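DNA polymerase beta (Leishmania infantum, PDB 4P4M) catalyses template-directed addition of deoxyribonucleotides to DNA as a family X polymerase, probably filling gaps in base excision repair. Local coordinates at residues A[220-223]-A[224-227]. Numbering follows the deposited sequence.
Sequences LGHF and VEFL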
ATOM      1  N   LEU A 220      10.525  -8.547   5.447  1.00 16.59           N
ATOM      2  CA  LEU A 220       9.286  -7.832   5.781  1.00 18.14           C
ATOM      3  C   LEU A 220       8.670  -8.430   7.050  1.00 16.30           C
ATOM      4  O   LEU A 220       8.217  -7.711   7.952  1.00 18.03           O
ATOM      5  CB  LEU A 220       8.289  -7.868   4.616  1.00 17.61           C
ATOM      6  CG  LEU A 220       6.965  -7.120   4.888  1.00 20.31           C
ATOM      7  CD1 LEU A 220       7.240  -5.656   5.270  1.00 16.85           C
ATOM      8  CD2 LEU A 220       6.032  -7.204   3.680  1.00 19.85           C
ATOM      9  N   GLY A 221       8.664  -9.756   7.115  1.00 18.27           N
ATOM     10  CA  GLY A 221       8.119 -10.466   8.257  1.00 18.91           C
ATOM     11  C   GLY A 221       8.894 -10.193   9.537  1.00 26.30           C
ATOM     12  O   GLY A 221       8.300 -10.091  10.607  1.00 21.52           O
ATOM     13  N   HIS A 222      10.217 -10.076   9.432  1.00 21.35           N
ATOM     14  CA  HIS A 222      11.040  -9.725  10.588  1.00 26.53           C
ATOM     15  C   HIS A 222      10.727  -8.319  11.108  1.00 18.85           C
ATOM     16  O   HIS A 222      10.668  -8.094  12.328  1.00 20.82           O
ATOM     17  CB  HIS A 222      12.538  -9.828  10.249  1.00 26.54           C
ATOM     18  CG  HIS A 222      12.992 -11.219   9.924  1.00 40.40           C
ATOM     19  ND1 HIS A 222      12.455 -12.337  10.526  1.00 56.50           N
ATOM     20  CD2 HIS A 222      13.933 -11.669   9.060  1.00 45.34           C
ATOM     21  CE1 HIS A 222      13.048 -13.419  10.046  1.00 55.96           C
ATOM     22  NE2 HIS A 222      13.947 -13.042   9.159  1.00 45.75           N
ATOM     23  N   PHE A 223      10.549  -7.371  10.187  1.00 17.21           N
ATOM     24  CA  PHE A 223      10.214  -5.989  10.551  1.00 17.39           C
ATOM     25  C   PHE A 223       8.830  -5.931  11.216  1.00 21.24           C
ATOM     26  O   PHE A 223       8.633  -5.261  12.240  1.00 17.15           O
ATOM     27  CB  PHE A 223      10.275  -5.097   9.294  1.00 17.05           C
ATOM     28  CG  PHE A 223      10.050  -3.622   9.555  1.00 19.09           C
ATOM     29  CD1 PHE A 223      10.757  -2.953  10.550  1.00 20.86           C
ATOM     30  CD2 PHE A 223       9.160  -2.896   8.768  1.00 16.82           C
ATOM     31  CE1 PHE A 223      10.560  -1.589  10.768  1.00 19.75           C
ATOM     32  CE2 PHE A 223       8.968  -1.538   8.978  1.00 17.66           C
ATOM     33  CZ  PHE A 223       9.674  -0.884   9.975  1.00 18.06           C
ATOM     34  N   VAL A 224       7.875  -6.650  10.640  1.00 16.40           N
ATOM     35  CA  VAL A 224       6.524  -6.730  11.206  1.00 17.52           C
ATOM     36  C   VAL A 224       6.528  -7.323  12.623  1.00 17.79           C
ATOM     37  O   VAL A 224       5.896  -6.772  13.531  1.00 17.33           O
ATOM     38  CB  VAL A 224       5.568  -7.517  10.269  1.00 18.97           C
ATOM     39  CG1 VAL A 224       4.255  -7.859  10.987  1.00 17.70           C
ATOM     40  CG2 VAL A 224       5.294  -6.686   9.003  1.00 20.07           C
ATOM     41  N   GLU A 225       7.254  -8.422  12.821  1.00 17.61           N
ATOM     42  CA  GLU A 225       7.340  -9.038  14.159  1.00 20.49           C
ATOM     43  C   GLU A 225       7.905  -8.064  15.195  1.00 23.64           C
ATOM     44  O   GLU A 225       7.442  -8.018  16.346  1.00 19.85           O
ATOM     45  CB  GLU A 225       8.215 -10.296  14.128  1.00 24.24           C
ATOM     46  CG  GLU A 225       7.600 -11.460  13.376  1.00 40.95           C
ATOM     47  CD  GLU A 225       8.573 -12.618  13.197  1.00 66.90           C
ATOM     48  OE1 GLU A 225       9.800 -12.404  13.330  1.00 61.38           O
ATOM     49  OE2 GLU A 225       8.108 -13.743  12.919  1.00 80.77           O
ATOM     50  N   PHE A 226       8.910  -7.289  14.790  1.00 20.51           N
ATOM     51  CA  PHE A 226       9.520  -6.300  15.684  1.00 21.75           C
ATOM     52  C   PHE A 226       8.485  -5.241  16.106  1.00 20.30           C
ATOM     53  O   PHE A 226       8.353  -4.930  17.298  1.00 19.07           O
ATOM     54  CB  PHE A 226      10.746  -5.655  15.010  1.00 19.85           C
ATOM     55  CG  PHE A 226      11.567  -4.781  15.932  1.00 18.57           C
ATOM     56  CD1 PHE A 226      12.345  -5.348  16.936  1.00 21.02           C
ATOM     57  CD2 PHE A 226      11.582  -3.400  15.778  1.00 18.95           C
ATOM     58  CE1 PHE A 226      13.093  -4.549  17.789  1.00 25.52           C
ATOM     59  CE2 PHE A 226      12.336  -2.597  16.616  1.00 21.03           C
ATOM     60  CZ  PHE A 226      13.094  -3.175  17.621  1.00 23.62           C
ATOM     61  N   LEU A 227       7.751  -4.698  15.132  1.00 18.56           N
ATOM     62  CA  LEU A 227       6.705  -3.705  15.412  1.00 16.45           C
ATOM     63  C   LEU A 227       5.574  -4.282  16.270  1.00 18.71           C
ATOM     64  O   LEU A 227       4.965  -3.570  17.065  1.00 19.28           O
ATOM     65  CB  LEU A 227       6.135  -3.131  14.110  1.00 17.49           C
ATOM     66  CG  LEU A 227       7.121  -2.352  13.227  1.00 19.40           C
ATOM     67  CD1 LEU A 227       6.481  -2.020  11.880  1.00 17.04           C
ATOM     68  CD2 LEU A 227       7.591  -1.067  13.925  1.00 18.63           C
TER
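The Phe223 ring receives Leu227 CD1 over one face: the methyl sits 4.0 Å from the ring centroid and 18° off the ring normal, a CH-pi contact displaced toward the rim, nearest CE2 and CZ. The ring is carried outward from the helix, and Leu227, whose CG stands anti to its carbonyl carbon (chi1 -63°), extends CD1 back toward the preceding turn to cover it. At the His222 ring the neighbour lies instead at the edge, in plane: Glu225 OE1 is 3.9 Å from ND1, and carboxylate and imidazole are turned 50° against each other. These two side chains run side by side on the exposed flank of the helix. On the buried flank, Leu220 CD1 meets Val224 CG2 at 4.3 Å, and that same CG2 lies 3.3 Å from Leu220 O. Beneath the side chains run four successive i to i+4 backbone bonds, from Val224 N to Leu220 O (2.9 Å) through Leu227 N to Phe223 O (3.1 Å). Leu227 also packs on Leu167 and Lys170 of helix 157-175, and both Val224 and Leu227 touch Leu233 of strand 233-236. Although its nearest atom is about 6 Å from the bound nucleic acid, the contact lies away from the nucleotide and metal sites; the pattern is that of an amphipathic alpha-helix, 219-229, whose apolar side joins a neighbouring helix and the mixed sheet in the polymerase beta palm.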